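Long-range contacts in type II restriction enzyme SfiI (PDB 2EZV), which recognises the interrupted double-stranded DNA sequence 5'-GGCCN(5)GGCC-3' and cleaves it, acting as a tetrameric type II restriction endonuclease: residues D4-S9 and V151-T156; E14-Q19 and R84-P89; A27-S32 and T246-R251; S37-T42 and R174-K179. All blocks are in the same frame, centred on the assembly; numbering follows the deposited sequence.

Contact 1 of 4, residues D4-S9 and V151-T156; sequences DYRELS and VLPAVT
Tyr5 rests its ring on Val155 and brings one edge to Pro153. The contact starts at CB of Tyr5, which lies beside the two Val155 methyls; the modelled spacing to CG2 is doubtful in detail. Next along the side chain, Tyr5 CG and CD1 each sit 3.3 Å from Val155 CG1. This methyl stands over the ring face, 3.5 Å from the centroid and 22° off the normal, a CH-pi contact. Tyr5 CE1 is 3.8 Å from Val155 CG1. On the other branch, CD2 lies beside both Val155 methyls, and Tyr5 CE2 lies 4.1 Å from Pro153 CB, which is near the ring plane. CZ, at the far end of the ring, only grazes Val155 CG1. The opposite face carries CG of Arg6, so the ring is held between a methyl and a methylene. The rings of His141 and His188 meet it. Tyr5 CG stands between its backbone N and carbonyl carbon (chi1 82°), which turns the ring over the strand.

Arg6 grips Asp4 side-on. Its NE reaches Asp4 OD1 at 2.9 Å and its NH2 reaches Asp4 OD2 at 2.6 Å, both on syn lone pairs. The anti lone pair of OD1 accepts the Arg6 backbone N-H, making an Asx turn. Pro153 CG lies 3.7 Å from both Asp4 OD2 and Arg6 NH2. A water joins Tyr5 N to Pro153 O. Strand 151-167 belongs to the central mixed sheet. The Asp4-Arg6 pair thus forms within 4-9, its charged ends resting on the proline ring, while apolar contact and one bridging water complete the meeting.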
# COMPACT_ATOMS: atom_id res chain seq x y z
N ASP D 4 18.89 4.49 -18.74
CA ASP D 4 19.89 3.42 -18.72
C ASP D 4 21.02 3.84 -17.79
O ASP D 4 21.76 4.78 -18.08
CB ASP D 4 20.44 3.20 -20.13
CG ASP D 4 21.21 1.91 -20.27
OD1 ASP D 4 22.07 1.62 -19.42
OD2 ASP D 4 20.96 1.18 -21.25
N TYR D 5 21.16 3.16 -16.67
CA TYR D 5 22.19 3.51 -15.71
C TYR D 5 23.60 3.49 -16.30
O TYR D 5 24.48 4.19 -15.81
CB TYR D 5 22.10 2.59 -14.50
CG TYR D 5 22.79 1.26 -14.70
CD1 TYR D 5 24.08 1.05 -14.23
CD2 TYR D 5 22.15 0.21 -15.37
CE1 TYR D 5 24.73 -0.17 -14.41
CE2 TYR D 5 22.78 -1.01 -15.57
CZ TYR D 5 24.07 -1.19 -15.09
OH TYR D 5 24.72 -2.37 -15.28
N ARG D 6 23.83 2.68 -17.33
CA ARG D 6 25.15 2.62 -17.94
C ARG D 6 25.56 3.96 -18.55
O ARG D 6 26.74 4.26 -18.66
CB ARG D 6 25.20 1.50 -18.99
CG ARG D 6 25.15 0.10 -18.37
CD ARG D 6 24.84 -0.99 -19.39
NE ARG D 6 23.59 -0.73 -20.10
CZ ARG D 6 23.00 -1.60 -20.92
NH1 ARG D 6 23.54 -2.79 -21.12
NH2 ARG D 6 21.88 -1.27 -21.54
N GLU D 7 24.58 4.77 -18.92
CA GLU D 7 24.88 6.07 -19.49
C GLU D 7 25.19 7.07 -18.39
O GLU D 7 25.51 8.23 -18.66
CB GLU D 7 23.71 6.59 -20.30
CG GLU D 7 23.18 5.64 -21.32
CD GLU D 7 22.11 6.28 -22.16
OE1 GLU D 7 21.39 7.15 -21.62
OE2 GLU D 7 21.99 5.92 -23.34
N LEU D 8 25.07 6.66 -17.13
CA LEU D 8 25.38 7.55 -16.02
C LEU D 8 26.88 7.52 -15.82
O LEU D 8 27.52 6.50 -16.08
CB LEU D 8 24.71 7.09 -14.72
CG LEU D 8 23.19 7.18 -14.59
CD1 LEU D 8 22.79 6.88 -13.14
CD2 LEU D 8 22.72 8.57 -14.97
N SER D 9 27.44 8.62 -15.35
CA SER D 9 28.86 8.66 -15.08
C SER D 9 29.04 7.93 -13.74
O SER D 9 28.07 7.73 -13.01
CB SER D 9 29.34 10.10 -14.95
OG SER D 9 28.71 10.71 -13.83
N VAL D 151 14.53 -4.16 -24.27
CA VAL D 151 14.79 -4.24 -22.85
C VAL D 151 15.37 -2.97 -22.25
O VAL D 151 16.03 -2.19 -22.92
CB VAL D 151 15.73 -5.43 -22.55
CG1 VAL D 151 15.04 -6.72 -22.93
CG2 VAL D 151 17.03 -5.28 -23.34
N LEU D 152 15.09 -2.78 -20.96
CA LEU D 152 15.56 -1.64 -20.19
C LEU D 152 16.18 -2.20 -18.92
O LEU D 152 15.50 -2.82 -18.11
CB LEU D 152 14.38 -0.74 -19.82
CG LEU D 152 14.66 0.42 -18.88
CD1 LEU D 152 15.58 1.42 -19.57
CD2 LEU D 152 13.36 1.09 -18.48
N PRO D 153 17.49 -1.99 -18.72
CA PRO D 153 18.14 -2.51 -17.52
C PRO D 153 17.77 -1.82 -16.21
O PRO D 153 17.81 -0.59 -16.11
CB PRO D 153 19.62 -2.35 -17.85
CG PRO D 153 19.63 -1.09 -18.67
CD PRO D 153 18.43 -1.25 -19.57
N ALA D 154 17.41 -2.61 -15.20
CA ALA D 154 17.07 -2.08 -13.89
C ALA D 154 18.31 -2.27 -13.02
O ALA D 154 18.66 -3.40 -12.66
CB ALA D 154 15.87 -2.82 -13.30
N VAL D 155 18.97 -1.17 -12.69
CA VAL D 155 20.18 -1.22 -11.89
C VAL D 155 20.04 -1.93 -10.55
O VAL D 155 19.05 -1.77 -9.84
CB VAL D 155 20.71 0.17 -11.57
CG1 VAL D 155 22.24 0.15 -11.60
CG2 VAL D 155 20.12 1.18 -12.53
N THR D 156 21.08 -2.68 -10.23
CA THR D 156 21.17 -3.43 -8.99
C THR D 156 21.88 -2.57 -7.96
O THR D 156 22.94 -2.01 -8.24
CB THR D 156 21.97 -4.75 -9.22
OG1 THR D 156 21.06 -5.84 -9.35
CG2 THR D 156 22.95 -5.01 -8.10
O HOH W 1 18.98 1.89 -15.88

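Contact 2 of 4, residues E14-Q19 and R84-P89; sequences ESVEKQ and RWLPSP
The flat amide of Gln19 points its NE2 at the carbonyl of Pro87, which lies 11° out of the amide plane. Leu86 CG and Ser88 CB sit off that plane, both on the same side. This is helix-on-sheet packing in a PDDEXK-type nuclease fold: the long helix 10-41 lies against strand 80-86 and the turn that follows it. That strand pairs with strand 93-104, which carries Asp100 and Ala101 of the calcium site.

The one hydrogen bond between the segments runs from Gln19 NE2 to Pro87 O at 3.0 Å. It is bent, with an N-H...O angle of 140°, and the donor is tilted out of the carbonyl plane. Gln19 CG lies between the backbone N and the carbonyl carbon (chi1 75°), and the chain is extended from there, so the amide reaches out from the helix to the turn.

Leu86 packs beside the NE2 end of the amide, displaced from its plane. Its CG is 3.8 Å from Gln19 NE2. Its CD2 touches the helix more loosely, 4.4 Å from Val16 CB and 4.1 Å from the Val16 carbonyl O. Pro89 of the second subunit also packs on Gln19, which places the contact at a subunit interface. The Ser88 hydroxyl turns to Gly91 O, while Ser88 CB lies 3.7 Å from Gln19 OE1.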
# COMPACT_ATOMS: atom_id res chain seq x y z
N GLU D 14 27.31 6.57 -8.09
CA GLU D 14 27.53 6.50 -6.64
C GLU D 14 26.46 7.34 -5.94
O GLU D 14 25.99 7.00 -4.85
CB GLU D 14 28.92 7.04 -6.26
CG GLU D 14 30.09 6.28 -6.86
CD GLU D 14 31.32 6.33 -5.97
OE1 GLU D 14 32.43 6.60 -6.48
OE2 GLU D 14 31.17 6.08 -4.75
N SER D 15 26.10 8.44 -6.58
CA SER D 15 25.10 9.34 -6.05
C SER D 15 23.76 8.65 -5.84
O SER D 15 23.10 8.88 -4.82
CB SER D 15 24.93 10.53 -7.00
OG SER D 15 23.96 11.43 -6.51
N VAL D 16 23.35 7.80 -6.78
CA VAL D 16 22.07 7.12 -6.61
C VAL D 16 22.18 6.06 -5.52
O VAL D 16 21.18 5.72 -4.88
CB VAL D 16 21.57 6.43 -7.92
CG1 VAL D 16 22.19 7.08 -9.13
CG2 VAL D 16 21.84 4.96 -7.87
N GLU D 17 23.37 5.52 -5.32
CA GLU D 17 23.52 4.51 -4.27
C GLU D 17 23.43 5.26 -2.95
O GLU D 17 22.83 4.78 -1.99
CB GLU D 17 24.86 3.77 -4.40
CG GLU D 17 24.82 2.66 -5.45
CD GLU D 17 26.15 1.93 -5.63
OE1 GLU D 17 26.18 0.92 -6.36
OE2 GLU D 17 27.18 2.36 -5.05
N LYS D 18 23.99 6.46 -2.93
CA LYS D 18 23.97 7.28 -1.73
C LYS D 18 22.55 7.65 -1.31
O LYS D 18 22.22 7.55 -0.13
CB LYS D 18 24.80 8.55 -1.94
CG LYS D 18 25.13 9.29 -0.66
CD LYS D 18 25.91 10.54 -0.99
CE LYS D 18 26.40 11.25 0.25
NZ LYS D 18 27.11 12.53 -0.09
N GLN D 19 21.72 8.09 -2.25
CA GLN D 19 20.36 8.46 -1.87
C GLN D 19 19.53 7.22 -1.54
O GLN D 19 18.58 7.28 -0.77
CB GLN D 19 19.67 9.32 -2.95
CG GLN D 19 19.21 8.62 -4.22
CD GLN D 19 18.46 9.57 -5.16
OE1 GLN D 19 19.02 10.56 -5.62
NE2 GLN D 19 17.20 9.26 -5.45
N ARG D 84 11.88 -1.43 -8.70
CA ARG D 84 11.13 -0.18 -8.61
C ARG D 84 11.77 0.94 -9.42
O ARG D 84 12.85 0.79 -9.96
CB ARG D 84 11.10 0.25 -7.14
CG ARG D 84 12.52 0.58 -6.65
CD ARG D 84 12.66 0.85 -5.16
NE ARG D 84 13.98 1.43 -4.91
CZ ARG D 84 14.43 1.82 -3.72
NH1 ARG D 84 13.69 1.68 -2.63
NH2 ARG D 84 15.63 2.39 -3.62
N TRP D 85 11.07 2.08 -9.49
CA TRP D 85 11.58 3.26 -10.18
C TRP D 85 12.14 4.17 -9.09
O TRP D 85 11.46 4.43 -8.08
CB TRP D 85 10.47 4.03 -10.91
CG TRP D 85 9.91 3.37 -12.12
CD1 TRP D 85 8.70 2.76 -12.23
CD2 TRP D 85 10.49 3.35 -13.43
NE1 TRP D 85 8.48 2.37 -13.53
CE2 TRP D 85 9.56 2.72 -14.29
CE3 TRP D 85 11.71 3.81 -13.96
CZ2 TRP D 85 9.81 2.54 -15.66
CZ3 TRP D 85 11.95 3.63 -15.33
CH2 TRP D 85 11.00 3.00 -16.16
N LEU D 86 13.35 4.66 -9.27
CA LEU D 86 13.94 5.54 -8.29
C LEU D 86 14.03 6.95 -8.88
O LEU D 86 14.85 7.21 -9.75
CB LEU D 86 15.33 5.05 -7.90
CG LEU D 86 16.09 5.88 -6.86
CD1 LEU D 86 15.33 5.83 -5.53
CD2 LEU D 86 17.52 5.35 -6.68
N PRO D 87 13.18 7.87 -8.41
CA PRO D 87 13.26 9.22 -8.96
C PRO D 87 14.54 9.92 -8.52
O PRO D 87 14.99 9.76 -7.39
CB PRO D 87 12.01 9.90 -8.41
CG PRO D 87 11.74 9.17 -7.14
CD PRO D 87 12.04 7.73 -7.48
N SER D 88 15.14 10.68 -9.43
CA SER D 88 16.37 11.41 -9.11
C SER D 88 16.63 12.44 -10.19
O SER D 88 16.01 12.42 -11.24
CB SER D 88 17.56 10.45 -9.02
OG SER D 88 18.05 10.14 -10.31
N PRO D 89 17.58 13.34 -9.96
CA PRO D 89 17.84 14.34 -11.00
C PRO D 89 18.56 13.74 -12.20
O PRO D 89 18.61 14.35 -13.26
CB PRO D 89 18.66 15.39 -10.26
CG PRO D 89 19.39 14.58 -9.24
CD PRO D 89 18.35 13.63 -8.74

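Contact 3 of 4, residues A27-S32 and T246-R251; sequences ALQQYS and TQPRWR
Ser32 OG accepts the backbone N-H of Thr246 at 2.8 Å, with an N-H...O angle of 157°. The same hydroxyl donates to the carbonyl O of Gln29, one turn back in the helix, at 2.9 Å and in the carbonyl plane. Gln29 O also accepts from Ser32 N, so two donors of one residue share it. Ser32 OG stands between its backbone N and carbonyl carbon (chi1 76°), a position from which it can bond both ways. The Ser32 methylene presses on the Thr246 side chain: CB is 3.2 Å from Thr246 OG1 and 3.7 Å from Thr246 CG2.

Residues 246-248 lead into strand 249-253, which pairs antiparallel with 259-263, so the contact ties this small C-terminal sheet to the long helix 10-41. Pro248 is the centre of an inverse gamma turn, which bends the chain just before the strand begins.

Gln29 crosses from the helix to this turn. Its chain bends at chi2, and the side chains of Gln29 and Thr246 lie alongside and run opposite ways. The amide end lies close to Thr246 O and OG1; it is probably turned over in the model and, turned back, may hydrogen-bond to them. Gln29 CD lies 3.7 Å from Pro248 CB. Leu237 packs on both Gln29 and Thr246. Asn148 of the second subunit packs on Pro248. The Ser32 carbonyl O accepts from Tyr239 OH.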
# COMPACT_ATOMS: atom_id res chain seq x y z
N ALA D 27 14.48 5.03 7.45
CA ALA D 27 13.54 3.96 7.74
C ALA D 27 13.98 3.23 9.00
O ALA D 27 13.22 3.09 9.95
CB ALA D 27 13.46 2.99 6.57
N LEU D 28 15.23 2.78 9.01
CA LEU D 28 15.75 2.07 10.17
C LEU D 28 15.73 2.98 11.39
O LEU D 28 15.35 2.56 12.48
CB LEU D 28 17.16 1.57 9.87
CG LEU D 28 17.16 0.46 8.80
CD1 LEU D 28 18.55 0.30 8.20
CD2 LEU D 28 16.66 -0.84 9.43
N GLN D 29 16.11 4.24 11.21
CA GLN D 29 16.11 5.18 12.32
C GLN D 29 14.73 5.30 12.95
O GLN D 29 14.57 5.09 14.16
CB GLN D 29 16.56 6.57 11.86
CG GLN D 29 16.39 7.63 12.94
CD GLN D 29 17.22 7.35 14.19
OE1 GLN D 29 16.85 7.75 15.30
NE2 GLN D 29 18.36 6.68 14.01
N GLN D 30 13.75 5.64 12.13
CA GLN D 30 12.38 5.81 12.61
C GLN D 30 11.76 4.51 13.12
O GLN D 30 10.77 4.54 13.85
CB GLN D 30 11.54 6.45 11.49
CG GLN D 30 12.09 7.84 11.10
CD GLN D 30 11.23 8.62 10.13
OE1 GLN D 30 11.50 9.78 9.86
NE2 GLN D 30 10.19 7.98 9.60
N TYR D 31 12.35 3.38 12.75
CA TYR D 31 11.85 2.09 13.19
C TYR D 31 12.72 1.51 14.31
O TYR D 31 12.44 0.41 14.80
CB TYR D 31 11.85 1.11 12.01
CG TYR D 31 11.11 -0.18 12.29
CD1 TYR D 31 9.71 -0.19 12.41
CD2 TYR D 31 11.79 -1.39 12.45
CE1 TYR D 31 9.02 -1.36 12.68
CE2 TYR D 31 11.09 -2.58 12.73
CZ TYR D 31 9.71 -2.55 12.84
OH TYR D 31 9.02 -3.71 13.13
N SER D 32 13.76 2.24 14.72
CA SER D 32 14.69 1.75 15.74
C SER D 32 14.09 1.42 17.11
O SER D 32 14.51 0.47 17.75
CB SER D 32 15.85 2.74 15.91
OG SER D 32 15.46 3.89 16.63
N THR D 246 17.53 4.90 18.17
CA THR D 246 18.97 5.00 17.99
C THR D 246 19.35 6.47 17.80
O THR D 246 18.48 7.32 17.59
CB THR D 246 19.42 4.21 16.74
OG1 THR D 246 18.55 4.52 15.65
CG2 THR D 246 19.40 2.71 17.00
N GLN D 247 20.64 6.77 17.89
CA GLN D 247 21.11 8.14 17.70
C GLN D 247 21.09 8.41 16.19
O GLN D 247 21.81 7.76 15.42
CB GLN D 247 22.54 8.29 18.24
CG GLN D 247 22.65 8.10 19.75
CD GLN D 247 21.98 9.21 20.55
OE1 GLN D 247 21.60 9.01 21.71
NE2 GLN D 247 21.85 10.39 19.94
N PRO D 248 20.26 9.36 15.75
CA PRO D 248 20.14 9.71 14.34
C PRO D 248 21.41 10.39 13.84
O PRO D 248 21.50 11.62 13.80
CB PRO D 248 18.94 10.65 14.32
CG PRO D 248 19.12 11.38 15.63
CD PRO D 248 19.44 10.27 16.59
N ARG D 249 22.40 9.59 13.46
CA ARG D 249 23.66 10.14 12.98
C ARG D 249 23.94 9.69 11.56
O ARG D 249 23.89 8.50 11.24
CB ARG D 249 24.81 9.72 13.92
N TRP D 250 24.22 10.66 10.69
CA TRP D 250 24.51 10.35 9.29
C TRP D 250 25.93 10.77 8.98
O TRP D 250 26.32 11.90 9.26
CB TRP D 250 23.53 11.06 8.35
CG TRP D 250 23.95 11.04 6.90
CD1 TRP D 250 24.56 12.05 6.22
CD2 TRP D 250 23.80 9.96 5.96
NE1 TRP D 250 24.80 11.68 4.92
CE2 TRP D 250 24.35 10.40 4.73
CE3 TRP D 250 23.26 8.67 6.05
CZ2 TRP D 250 24.37 9.59 3.59
CZ3 TRP D 250 23.28 7.86 4.91
CH2 TRP D 250 23.84 8.33 3.70
N ARG D 251 26.69 9.83 8.43
CA ARG D 251 28.08 10.05 8.06
C ARG D 251 28.16 10.36 6.56
O ARG D 251 27.60 9.65 5.73
CB ARG D 251 28.91 8.79 8.37
CG ARG D 251 30.35 8.85 7.91
CD ARG D 251 31.08 7.56 8.24
NE ARG D 251 31.34 7.45 9.67
CZ ARG D 251 31.01 6.40 10.42
NH1 ARG D 251 30.39 5.35 9.89
NH2 ARG D 251 31.30 6.41 11.72

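Contact 4 of 4, residues S37-T42 and R174-K179; sequences SIFETT and RYRELK
Glu40 meets Arg174 and Tyr175 through side chain and backbone. The backbone N-H of Tyr175 donates to Glu40 O at 2.8 Å, nearly in line with the carbonyl. The carboxylate of Glu40 forms a salt bridge with Arg174, with OE1 3.0 Å from NE. The two side chains run side by side, pointing the same way, their flat ends turned 32° apart. Arg174 NH2 and Leu178 N also approach Glu40 OE2, but that oxygen is less surely placed. Glu177 joins the network through a long pair, Arg174 NH2 to Glu177 OE2 at 3.6 Å. Lys36 gives Glu40 OE1 a further charged partner. These positive groups would probably favour the charged form of Glu40.

Glu40 CB leans on the strand, 3.2 Å from Arg176 O. Tyr175 reaches the end of the helix: its CE1 is 3.3 Å from Thr41 O. Arg176 bends past Phe39 O to bring NH2 near Thr42 O, at an angle too poor for a hydrogen bond. Phe39 CG is anti to the backbone N (chi1 -163°), sending the ring over the strand. Phe39 CD2 lies 3.5 Å from Leu178 CG, and Leu178 CD2 sits over one ring face. Phe39 CE2 is 3.7 Å from the aliphatic CG of Arg176. Tyr165 adds its ring to this cluster.

The nearest atoms of the contact and of the bound DNA are about 8 Å apart. The last turn of helix 10-41 runs roughly antiparallel (147° between 37-41 and 176-179) alongside the start of strand 176-186. This is consistent with the PDDEXK fold, in which helices flank a central mixed sheet.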
# COMPACT_ATOMS: atom_id res chain seq x y z
N SER D 37 12.89 -3.25 20.60
CA SER D 37 11.87 -4.00 21.32
C SER D 37 11.71 -5.40 20.75
O SER D 37 11.75 -6.39 21.48
CB SER D 37 10.54 -3.26 21.23
OG SER D 37 9.49 -4.09 21.67
N ILE D 38 11.51 -5.50 19.44
CA ILE D 38 11.35 -6.79 18.79
C ILE D 38 12.62 -7.62 18.93
O ILE D 38 12.57 -8.79 19.33
CB ILE D 38 10.98 -6.63 17.30
CG1 ILE D 38 9.54 -6.15 17.17
CG2 ILE D 38 11.20 -7.94 16.55
CD1 ILE D 38 9.07 -5.95 15.74
N PHE D 39 13.76 -7.02 18.61
CA PHE D 39 15.02 -7.73 18.68
C PHE D 39 15.36 -8.27 20.06
O PHE D 39 15.91 -9.37 20.18
CB PHE D 39 16.18 -6.83 18.24
CG PHE D 39 17.43 -7.59 17.91
CD1 PHE D 39 17.60 -8.16 16.65
CD2 PHE D 39 18.40 -7.82 18.88
CE1 PHE D 39 18.73 -8.93 16.36
CE2 PHE D 39 19.53 -8.58 18.60
CZ PHE D 39 19.69 -9.14 17.34
N GLU D 40 15.03 -7.52 21.10
CA GLU D 40 15.36 -7.95 22.45
C GLU D 40 14.30 -8.72 23.22
O GLU D 40 14.66 -9.55 24.06
CB GLU D 40 15.79 -6.74 23.29
CG GLU D 40 16.85 -5.88 22.63
CD GLU D 40 17.53 -4.91 23.60
OE1 GLU D 40 16.85 -4.42 24.52
OE2 GLU D 40 18.74 -4.65 23.43
N THR D 41 13.02 -8.48 22.96
CA THR D 41 11.97 -9.16 23.72
C THR D 41 11.36 -10.41 23.09
O THR D 41 10.50 -11.05 23.69
CB THR D 41 10.82 -8.19 24.08
OG1 THR D 41 10.04 -7.91 22.92
CG2 THR D 41 11.38 -6.88 24.64
N THR D 42 11.79 -10.77 21.89
CA THR D 42 11.23 -11.94 21.22
C THR D 42 11.87 -13.24 21.69
O THR D 42 13.07 -13.43 21.56
CB THR D 42 11.39 -11.83 19.70
OG1 THR D 42 10.75 -10.63 19.24
CG2 THR D 42 10.77 -13.04 19.02
N ARG D 174 13.59 -10.05 28.48
CA ARG D 174 14.58 -9.61 27.50
C ARG D 174 15.57 -10.76 27.28
O ARG D 174 16.21 -11.20 28.23
CB ARG D 174 15.31 -8.38 28.05
CG ARG D 174 16.28 -7.74 27.10
CD ARG D 174 16.94 -6.54 27.74
NE ARG D 174 17.92 -5.92 26.86
CZ ARG D 174 18.75 -4.95 27.23
NH1 ARG D 174 18.72 -4.49 28.48
NH2 ARG D 174 19.62 -4.43 26.37
N TYR D 175 15.68 -11.25 26.05
CA TYR D 175 16.58 -12.37 25.77
C TYR D 175 17.89 -12.00 25.10
O TYR D 175 18.75 -12.85 24.91
CB TYR D 175 15.87 -13.41 24.90
CG TYR D 175 14.47 -13.72 25.34
CD1 TYR D 175 13.46 -12.75 25.27
CD2 TYR D 175 14.13 -14.99 25.84
CE1 TYR D 175 12.17 -13.02 25.69
CE2 TYR D 175 12.83 -15.28 26.25
CZ TYR D 175 11.86 -14.29 26.18
OH TYR D 175 10.57 -14.56 26.58
N ARG D 176 18.05 -10.74 24.72
CA ARG D 176 19.30 -10.33 24.09
C ARG D 176 19.34 -8.82 24.03
O ARG D 176 18.39 -8.14 24.41
CB ARG D 176 19.43 -10.96 22.69
CG ARG D 176 18.45 -10.47 21.64
CD ARG D 176 18.02 -11.60 20.71
NE ARG D 176 17.07 -12.48 21.40
CZ ARG D 176 16.44 -13.50 20.84
NH1 ARG D 176 16.64 -13.81 19.56
NH2 ARG D 176 15.61 -14.24 21.56
N GLU D 177 20.47 -8.28 23.58
CA GLU D 177 20.62 -6.84 23.53
C GLU D 177 21.12 -6.29 22.21
O GLU D 177 22.20 -6.65 21.74
CB GLU D 177 21.55 -6.41 24.65
CG GLU D 177 22.16 -5.04 24.47
CD GLU D 177 23.18 -4.74 25.53
OE1 GLU D 177 24.03 -5.62 25.79
OE2 GLU D 177 23.15 -3.63 26.10
N LEU D 178 20.32 -5.41 21.61
CA LEU D 178 20.67 -4.77 20.35
C LEU D 178 21.53 -3.56 20.72
O LEU D 178 21.07 -2.67 21.43
CB LEU D 178 19.42 -4.29 19.62
CG LEU D 178 19.35 -4.54 18.12
CD1 LEU D 178 18.28 -3.63 17.54
CD2 LEU D 178 20.69 -4.28 17.46
N LYS D 179 22.76 -3.54 20.24
CA LYS D 179 23.68 -2.45 20.54
C LYS D 179 23.75 -1.40 19.44
O LYS D 179 23.73 -0.20 19.71
CB LYS D 179 25.08 -3.02 20.83

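The first segments follow each other into and along helix 10-41: contact 1 in the loop before it, then contacts 2, 3 and 4. Contacts 1, 2 and 4 reach the same mixed sheet, whereas contact 3 reaches the strand pair 249-253 and 259-263. Contacts 1 and 2 have centres 11 Å apart and touch through Leu152 and Trp85. The centres of contacts 2 and 3 lie about 20 Å apart, those of 3 and 4 about 17 Å, those of 1 and 4 about 40 Å. Contact 2 is nested within contact 1, and contact 4 within contact 3. One long helix ties the sheet to the C-terminal strands. Contacts 1, 2 and 3 touch the second subunit.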